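Local coordinates for putative uncharacterized protein (Chaetomium thermophilum, PDB 4XRI) that probably acts as an importin-beta transport receptor that carries protein cargo into the nucleus and binds a small GTPase, at residues Y266-A271 / E293-V298; A271-T276 / R326-E331. The protein carries 2 engineered substitutions. One frame throughout, in Å; residues are numbered along the deposited sequence.

Contact 1 of 2, residues Y266-A271 / E293-V298. With SO4 (sulfate ion), chain H.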
ATOM      1  N   TYR A 266      -2.866 -21.827 -25.194  1.00 44.98           N
ATOM      2  CA  TYR A 266      -2.482 -23.138 -25.708  1.00 47.90           C
ATOM      3  C   TYR A 266      -1.900 -24.031 -24.618  1.00 46.52           C
ATOM      4  O   TYR A 266      -2.300 -25.185 -24.467  1.00 46.23           O
ATOM      5  CB  TYR A 266      -1.471 -22.987 -26.849  1.00 43.88           C
ATOM      6  CG  TYR A 266      -0.807 -24.283 -27.270  1.00 50.18           C
ATOM      7  CD1 TYR A 266      -1.425 -25.144 -28.168  1.00 49.15           C
ATOM      8  CD2 TYR A 266       0.445 -24.636 -26.779  1.00 47.51           C
ATOM      9  CE1 TYR A 266      -0.818 -26.325 -28.560  1.00 55.41           C
ATOM     10  CE2 TYR A 266       1.058 -25.817 -27.163  1.00 56.41           C
ATOM     11  CZ  TYR A 266       0.421 -26.657 -28.054  1.00 60.62           C
ATOM     12  OH  TYR A 266       1.029 -27.830 -28.440  1.00 64.49           O
ATOM     13  N   TYR A 267      -0.959 -23.484 -23.855  1.00 45.53           N
ATOM     14  CA  TYR A 267      -0.255 -24.247 -22.829  1.00 41.21           C
ATOM     15  C   TYR A 267      -1.159 -24.618 -21.659  1.00 46.58           C
ATOM     16  O   TYR A 267      -1.034 -25.704 -21.091  1.00 42.51           O
ATOM     17  CB  TYR A 267       0.952 -23.457 -22.332  1.00 48.79           C
ATOM     18  CG  TYR A 267       1.881 -23.056 -23.453  1.00 56.98           C
ATOM     19  CD1 TYR A 267       2.760 -23.975 -24.012  1.00 52.24           C
ATOM     20  CD2 TYR A 267       1.870 -21.764 -23.965  1.00 61.15           C
ATOM     21  CE1 TYR A 267       3.607 -23.619 -25.041  1.00 59.21           C
ATOM     22  CE2 TYR A 267       2.715 -21.398 -24.994  1.00 63.78           C
ATOM     23  CZ  TYR A 267       3.581 -22.329 -25.529  1.00 63.12           C
ATOM     24  OH  TYR A 267       4.425 -21.973 -26.555  1.00 62.48           O
ATOM     25  N   MET A 268      -2.064 -23.713 -21.305  1.00 43.84           N
ATOM     26  CA  MET A 268      -3.028 -23.967 -20.240  1.00 41.36           C
ATOM     27  C   MET A 268      -3.868 -25.197 -20.565  1.00 47.93           C
ATOM     28  O   MET A 268      -3.957 -26.130 -19.766  1.00 44.77           O
ATOM     29  CB  MET A 268      -3.933 -22.750 -20.022  1.00 37.19           C
ATOM     30  CG  MET A 268      -5.056 -22.991 -19.029  1.00 42.31           C
ATOM     31  SD  MET A 268      -4.468 -23.241 -17.343  1.00 45.84           S
ATOM     32  CE  MET A 268      -4.044 -21.566 -16.871  1.00 42.41           C
ATOM     33  N   GLU A 269      -4.470 -25.190 -21.749  1.00 43.28           N
ATOM     34  CA  GLU A 269      -5.258 -26.320 -22.225  1.00 44.09           C
ATOM     35  C   GLU A 269      -4.402 -27.572 -22.389  1.00 51.65           C
ATOM     36  O   GLU A 269      -4.841 -28.679 -22.074  1.00 48.26           O
ATOM     37  CB  GLU A 269      -5.939 -25.974 -23.553  1.00 48.70           C
ATOM     38  CG  GLU A 269      -7.084 -24.987 -23.418  1.00 59.51           C
ATOM     39  CD  GLU A 269      -7.454 -24.328 -24.735  1.00 69.60           C
ATOM     40  OE1 GLU A 269      -7.923 -23.171 -24.703  1.00 74.80           O
ATOM     41  OE2 GLU A 269      -7.274 -24.959 -25.799  1.00 73.73           O
ATOM     42  N   LYS A 270      -3.177 -27.391 -22.870  1.00 47.45           N
ATOM     43  CA  LYS A 270      -2.302 -28.519 -23.174  1.00 47.48           C
ATOM     44  C   LYS A 270      -1.772 -29.230 -21.928  1.00 48.18           C
ATOM     45  O   LYS A 270      -1.741 -30.461 -21.884  1.00 44.89           O
ATOM     46  CB  LYS A 270      -1.121 -28.058 -24.038  1.00 54.52           C
ATOM     47  CG  LYS A 270      -0.176 -29.176 -24.457  1.00 65.87           C
ATOM     48  CD  LYS A 270      -0.717 -29.953 -25.646  1.00 74.61           C
ATOM     49  CE  LYS A 270       0.164 -31.151 -25.963  1.00 81.60           C
ATOM     50  NZ  LYS A 270       1.597 -30.770 -26.110  1.00 82.11           N
ATOM     51  N   ALA A 271      -1.353 -28.471 -20.919  1.00 49.07           N
ATOM     52  CA  ALA A 271      -0.643 -29.080 -19.796  1.00 46.78           C
ATOM     53  C   ALA A 271      -0.845 -28.395 -18.444  1.00 42.43           C
ATOM     54  O   ALA A 271      -1.011 -29.075 -17.428  1.00 36.38           O
ATOM     55  CB  ALA A 271       0.842 -29.141 -20.113  1.00 47.58           C
ATOM     56  N   GLU A 293      -0.668 -20.757  -5.525  1.00 43.59           N
ATOM     57  CA  GLU A 293      -0.234 -19.423  -5.919  1.00 45.11           C
ATOM     58  C   GLU A 293      -0.384 -19.211  -7.423  1.00 38.62           C
ATOM     59  O   GLU A 293      -0.657 -18.097  -7.877  1.00 41.17           O
ATOM     60  CB  GLU A 293       1.218 -19.197  -5.489  1.00 43.60           C
ATOM     61  CG  GLU A 293       1.877 -17.951  -6.067  1.00 51.59           C
ATOM     62  CD  GLU A 293       1.269 -16.662  -5.544  1.00 65.14           C
ATOM     63  OE1 GLU A 293       0.604 -16.697  -4.487  1.00 71.59           O
ATOM     64  OE2 GLU A 293       1.459 -15.611  -6.191  1.00 67.29           O
ATOM     65  N   PHE A 294      -0.209 -20.284  -8.191  1.00 43.99           N
ATOM     66  CA  PHE A 294      -0.411 -20.232  -9.635  1.00 35.40           C
ATOM     67  C   PHE A 294      -1.804 -19.729  -9.968  1.00 34.56           C
ATOM     68  O   PHE A 294      -1.976 -18.851 -10.817  1.00 37.56           O
ATOM     69  CB  PHE A 294      -0.197 -21.609 -10.271  1.00 37.24           C
ATOM     70  CG  PHE A 294      -0.522 -21.656 -11.742  1.00 40.14           C
ATOM     71  CD1 PHE A 294       0.441 -21.342 -12.686  1.00 36.55           C
ATOM     72  CD2 PHE A 294      -1.789 -22.016 -12.180  1.00 37.96           C
ATOM     73  CE1 PHE A 294       0.149 -21.384 -14.035  1.00 37.78           C
ATOM     74  CE2 PHE A 294      -2.086 -22.055 -13.527  1.00 36.46           C
ATOM     75  CZ  PHE A 294      -1.116 -21.742 -14.454  1.00 35.66           C
ATOM     76  N   TRP A 295      -2.798 -20.297  -9.294  1.00 35.79           N
ATOM     77  CA  TRP A 295      -4.186 -19.956  -9.565  1.00 34.59           C
ATOM     78  C   TRP A 295      -4.584 -18.638  -8.922  1.00 39.68           C
ATOM     79  O   TRP A 295      -5.493 -17.962  -9.395  1.00 37.71           O
ATOM     80  CB  TRP A 295      -5.097 -21.088  -9.105  1.00 36.58           C
ATOM     81  CG  TRP A 295      -5.089 -22.190 -10.098  1.00 37.35           C
ATOM     82  CD1 TRP A 295      -4.512 -23.420  -9.970  1.00 33.94           C
ATOM     83  CD2 TRP A 295      -5.642 -22.137 -11.417  1.00 36.10           C
ATOM     84  NE1 TRP A 295      -4.698 -24.147 -11.122  1.00 39.48           N
ATOM     85  CE2 TRP A 295      -5.385 -23.382 -12.023  1.00 34.62           C
ATOM     86  CE3 TRP A 295      -6.338 -21.161 -12.136  1.00 37.01           C
ATOM     87  CZ2 TRP A 295      -5.809 -23.676 -13.320  1.00 35.16           C
ATOM     88  CZ3 TRP A 295      -6.756 -21.455 -13.419  1.00 36.94           C
ATOM     89  CH2 TRP A 295      -6.487 -22.700 -14.000  1.00 35.78           C
ATOM     90  N   SER A 296      -3.875 -18.261  -7.865  1.00 40.54           N
ATOM     91  CA  SER A 296      -4.021 -16.930  -7.297  1.00 41.42           C
ATOM     92  C   SER A 296      -3.521 -15.893  -8.298  1.00 43.02           C
ATOM     93  O   SER A 296      -4.125 -14.833  -8.468  1.00 47.33           O
ATOM     94  CB  SER A 296      -3.262 -16.817  -5.972  1.00 45.48           C
ATOM     95  OG  SER A 296      -3.905 -17.565  -4.954  1.00 49.16           O
ATOM     96  N   THR A 297      -2.425 -16.222  -8.977  1.00 41.47           N
ATOM     97  CA  THR A 297      -1.852 -15.337  -9.984  1.00 43.34           C
ATOM     98  C   THR A 297      -2.783 -15.201 -11.186  1.00 45.66           C
ATOM     99  O   THR A 297      -2.983 -14.100 -11.702  1.00 45.13           O
ATOM    100  CB  THR A 297      -0.473 -15.835 -10.466  1.00 41.49           C
ATOM    101  OG1 THR A 297       0.418 -15.940  -9.349  1.00 38.19           O
ATOM    102  CG2 THR A 297       0.116 -14.867 -11.482  1.00 43.37           C
ATOM    103  N   VAL A 298      -3.342 -16.323 -11.626  1.00 41.61           N
ATOM    104  CA  VAL A 298      -4.308 -16.331 -12.719  1.00 41.84           C
ATOM    105  C   VAL A 298      -5.513 -15.463 -12.373  1.00 35.78           C
ATOM    106  O   VAL A 298      -5.955 -14.643 -13.176  1.00 43.86           O
ATOM    107  CB  VAL A 298      -4.789 -17.762 -13.042  1.00 39.63           C
ATOM    108  CG1 VAL A 298      -5.969 -17.723 -13.999  1.00 39.55           C
ATOM    109  CG2 VAL A 298      -3.654 -18.585 -13.617  1.00 40.00           C
TER
HETATM  110  S   SO4 H 907      -3.370 -19.810 -28.670  0.78 69.38           S
HETATM  111  O1  SO4 H 907      -3.857 -18.499 -29.084  0.78 76.97           O
HETATM  112  O2  SO4 H 907      -2.627 -19.673 -27.424  0.78 59.79           O
HETATM  113  O3  SO4 H 907      -4.499 -20.713 -28.474  0.78 67.81           O
HETATM  114  O4  SO4 H 907      -2.489 -20.347 -29.699  0.78 72.60           O
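M268 reaches from helix 265-280 to F294, W295 and V298 of helix 285-310. The two segments run roughly antiparallel, 146° between their directions, and their axes approach to 14.9 Å. Side chains alone bridge that gap. In M268, CB and CG lead off the helix with CG anti to the backbone N, and bends at chi2 and chi3 then curl the end round toward the aromatic pair. The sulfur is the first atom to arrive: SD of M268 lies 3.9 Å from CH2 of W295. M268 SD sits 5.0 Å from the centroid of the W295 six-membered ring, at a slant to it. The methyl goes furthest. M268 CE meets CZ of F294 at 3.8 Å, at the ring edge and near its plane. M268 CE also touches W295 CH2, and more loosely V298 CG2 at 4.4 Å. F324 of helix 324-340 touches both M268 and V298. Near the start of helix 265-280, Y266 N donates to O2 of a sulfate at 3.1 Å; this ion probably comes from the crystallisation liquor. The buried join is a Met-aromatic contact between neighbouring helices of a HEAT-repeat solenoid.

Contact 2 of 2, residues A271-T276 / R326-E331; sequences ALFGLT and RVATNE
This contact belongs to the stacked helices of the HEAT-repeat solenoid, where F273 of helix 265-280 meets A328 and E331 of helix 324-340. Helix 285-310 lies between these two in sequence and also takes part: its W295 touches both F273 and A328. From segment 271-276, F273 alone does the bridging. CG stands anti to the backbone N, chi1 -165°, and this turns the ring out toward the other helix. CB of F273 and CB of A328 both point across the gap. The far corner of the ring makes the touch. F273 CE2 comes to 3.5 Å from CB of A328, and F273 CZ lies 3.8 Å from A328 CA. On its next turn E331 adds its aliphatic part. E331 CG packs on F273 CZ at 3.5 Å, and its CB lies close to the same atom. The E331 chain crosses the ring side chain at about a right angle, and the planes of ring and carboxylate are 78° apart. CB and CG of E331, not its carboxylate, make the touch with the ring. A328 is buried, and Y365 of helix 354-369 touches it as well. E331 is exposed, so the contact runs from the interior to the surface. One turn after F273, T276 grips its own helix: its OG1 donates to L272 O at 2.7 Å, while T276 N reaches the same oxygen from the opposite face of the carbonyl plane.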
ATOM      1  N   ALA A 271      -1.353 -28.471 -20.919  1.00 49.07           N
ATOM      2  CA  ALA A 271      -0.643 -29.080 -19.796  1.00 46.78           C
ATOM      3  C   ALA A 271      -0.845 -28.395 -18.444  1.00 42.43           C
ATOM      4  O   ALA A 271      -1.011 -29.075 -17.428  1.00 36.38           O
ATOM      5  CB  ALA A 271       0.842 -29.141 -20.113  1.00 47.58           C
ATOM      6  N   LEU A 272      -0.826 -27.064 -18.431  1.00 40.55           N
ATOM      7  CA  LEU A 272      -0.810 -26.306 -17.179  1.00 38.55           C
ATOM      8  C   LEU A 272      -1.998 -26.626 -16.276  1.00 34.66           C
ATOM      9  O   LEU A 272      -1.851 -26.713 -15.053  1.00 41.34           O
ATOM     10  CB  LEU A 272      -0.776 -24.803 -17.466  1.00 37.86           C
ATOM     11  CG  LEU A 272       0.369 -24.312 -18.353  1.00 42.50           C
ATOM     12  CD1 LEU A 272       0.405 -22.791 -18.376  1.00 41.03           C
ATOM     13  CD2 LEU A 272       1.704 -24.883 -17.889  1.00 39.35           C
ATOM     14  N   PHE A 273      -3.167 -26.782 -16.890  1.00 39.88           N
ATOM     15  CA  PHE A 273      -4.388 -27.156 -16.184  1.00 42.48           C
ATOM     16  C   PHE A 273      -4.152 -28.380 -15.302  1.00 34.23           C
ATOM     17  O   PHE A 273      -4.322 -28.323 -14.086  1.00 41.14           O
ATOM     18  CB  PHE A 273      -5.510 -27.434 -17.191  1.00 41.20           C
ATOM     19  CG  PHE A 273      -6.884 -27.480 -16.584  1.00 42.66           C
ATOM     20  CD1 PHE A 273      -7.942 -28.023 -17.291  1.00 47.81           C
ATOM     21  CD2 PHE A 273      -7.123 -26.968 -15.319  1.00 36.47           C
ATOM     22  CE1 PHE A 273      -9.210 -28.065 -16.747  1.00 45.51           C
ATOM     23  CE2 PHE A 273      -8.390 -27.008 -14.769  1.00 44.86           C
ATOM     24  CZ  PHE A 273      -9.436 -27.554 -15.486  1.00 44.71           C
ATOM     25  N   GLY A 274      -3.741 -29.475 -15.928  1.00 37.31           N
ATOM     26  CA  GLY A 274      -3.499 -30.721 -15.228  1.00 36.67           C
ATOM     27  C   GLY A 274      -2.302 -30.683 -14.300  1.00 36.47           C
ATOM     28  O   GLY A 274      -2.348 -31.226 -13.201  1.00 39.19           O
ATOM     29  N   LEU A 275      -1.229 -30.036 -14.741  1.00 34.85           N
ATOM     30  CA  LEU A 275      -0.007 -29.943 -13.944  1.00 39.60           C
ATOM     31  C   LEU A 275      -0.236 -29.243 -12.611  1.00 38.97           C
ATOM     32  O   LEU A 275       0.220 -29.715 -11.569  1.00 37.99           O
ATOM     33  CB  LEU A 275       1.086 -29.206 -14.718  1.00 36.36           C
ATOM     34  CG  LEU A 275       1.743 -29.962 -15.870  1.00 40.20           C
ATOM     35  CD1 LEU A 275       2.764 -29.077 -16.555  1.00 34.20           C
ATOM     36  CD2 LEU A 275       2.392 -31.236 -15.362  1.00 38.54           C
ATOM     37  N   THR A 276      -0.941 -28.118 -12.649  1.00 33.14           N
ATOM     38  CA  THR A 276      -1.178 -27.334 -11.443  1.00 32.83           C
ATOM     39  C   THR A 276      -2.206 -28.000 -10.533  1.00 37.91           C
ATOM     40  O   THR A 276      -2.154 -27.841  -9.315  1.00 39.38           O
ATOM     41  CB  THR A 276      -1.636 -25.905 -11.786  1.00 32.87           C
ATOM     42  OG1 THR A 276      -2.801 -25.958 -12.619  1.00 38.02           O
ATOM     43  CG2 THR A 276      -0.530 -25.167 -12.527  1.00 34.83           C
ATOM     44  N   ARG A 326     -12.650 -19.415 -14.723  1.00 43.88           N
ATOM     45  CA  ARG A 326     -14.026 -19.849 -14.944  1.00 49.18           C
ATOM     46  C   ARG A 326     -14.074 -21.293 -15.439  1.00 48.65           C
ATOM     47  O   ARG A 326     -14.796 -22.129 -14.893  1.00 36.51           O
ATOM     48  CB  ARG A 326     -14.718 -18.921 -15.946  1.00 50.47           C
ATOM     49  CG  ARG A 326     -16.193 -19.205 -16.151  1.00 51.80           C
ATOM     50  CD  ARG A 326     -16.780 -18.299 -17.223  1.00 64.08           C
ATOM     51  NE  ARG A 326     -18.222 -18.483 -17.371  1.00 78.38           N
ATOM     52  CZ  ARG A 326     -18.782 -19.438 -18.103  1.00 89.68           C
ATOM     53  NH1 ARG A 326     -18.022 -20.304 -18.759  1.00 92.96           N
ATOM     54  NH2 ARG A 326     -20.103 -19.531 -18.179  1.00 92.01           N
ATOM     55  N   VAL A 327     -13.289 -21.573 -16.474  1.00 42.24           N
ATOM     56  CA  VAL A 327     -13.189 -22.914 -17.036  1.00 43.24           C
ATOM     57  C   VAL A 327     -12.685 -23.926 -16.008  1.00 46.11           C
ATOM     58  O   VAL A 327     -13.157 -25.062 -15.956  1.00 45.94           O
ATOM     59  CB  VAL A 327     -12.253 -22.925 -18.271  1.00 44.06           C
ATOM     60  CG1 VAL A 327     -11.970 -24.352 -18.733  1.00 41.35           C
ATOM     61  CG2 VAL A 327     -12.854 -22.100 -19.400  1.00 45.32           C
ATOM     62  N   ALA A 328     -11.742 -23.499 -15.175  1.00 37.52           N
ATOM     63  CA  ALA A 328     -11.068 -24.402 -14.245  1.00 41.46           C
ATOM     64  C   ALA A 328     -11.828 -24.616 -12.938  1.00 43.46           C
ATOM     65  O   ALA A 328     -11.408 -25.419 -12.104  1.00 36.01           O
ATOM     66  CB  ALA A 328      -9.674 -23.881 -13.944  1.00 35.79           C
ATOM     67  N   THR A 329     -12.938 -23.900 -12.773  1.00 38.49           N
ATOM     68  CA  THR A 329     -13.702 -23.892 -11.523  1.00 36.55           C
ATOM     69  C   THR A 329     -13.978 -25.282 -10.948  1.00 39.99           C
ATOM     70  O   THR A 329     -13.685 -25.549  -9.783  1.00 41.65           O
ATOM     71  CB  THR A 329     -15.056 -23.178 -11.709  1.00 40.07           C
ATOM     72  OG1 THR A 329     -14.833 -21.813 -12.079  1.00 40.93           O
ATOM     73  CG2 THR A 329     -15.860 -23.223 -10.418  1.00 40.95           C
ATOM     74  N   ASN A 330     -14.533 -26.164 -11.774  1.00 37.17           N
ATOM     75  CA  ASN A 330     -14.958 -27.483 -11.309  1.00 39.47           C
ATOM     76  C   ASN A 330     -13.817 -28.390 -10.854  1.00 36.42           C
ATOM     77  O   ASN A 330     -14.045 -29.382 -10.161  1.00 36.83           O
ATOM     78  CB  ASN A 330     -15.757 -28.189 -12.404  1.00 40.71           C
ATOM     79  CG  ASN A 330     -17.118 -27.564 -12.623  1.00 51.59           C
ATOM     80  OD1 ASN A 330     -17.643 -26.874 -11.749  1.00 51.85           O
ATOM     81  ND2 ASN A 330     -17.699 -27.803 -13.793  1.00 58.29           N
ATOM     82  N   GLU A 331     -12.592 -28.051 -11.238  1.00 36.00           N
ATOM     83  CA  GLU A 331     -11.441 -28.862 -10.864  1.00 39.70           C
ATOM     84  C   GLU A 331     -10.657 -28.245  -9.708  1.00 42.02           C
ATOM     85  O   GLU A 331     -10.241 -28.944  -8.784  1.00 44.93           O
ATOM     86  CB  GLU A 331     -10.518 -29.065 -12.070  1.00 35.08           C
ATOM     87  CG  GLU A 331     -11.209 -29.624 -13.305  1.00 41.76           C
ATOM     88  CD  GLU A 331     -11.624 -31.077 -13.156  1.00 46.29           C
ATOM     89  OE1 GLU A 331     -11.223 -31.725 -12.165  1.00 42.23           O
ATOM     90  OE2 GLU A 331     -12.355 -31.573 -14.040  1.00 50.59           O
TER

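From the N terminus, helix 265-280 comes first and supplies one side of both contacts, which share A271. Contact 1 closes the shorter span, to helix 285-310. Contact 2 closes a longer one, to helix 324-340. The spans cross, because 272-276 falls between the segments of contact 1 and 293-298 between those of contact 2. Three helices in succession are thus tied together. The centres of the two contacts are about 7 Å apart. W295 joins the two places: its NE1 makes a weak hydrogen bond to T276 OG1. F294 CD2 likewise packs on T276 CG2.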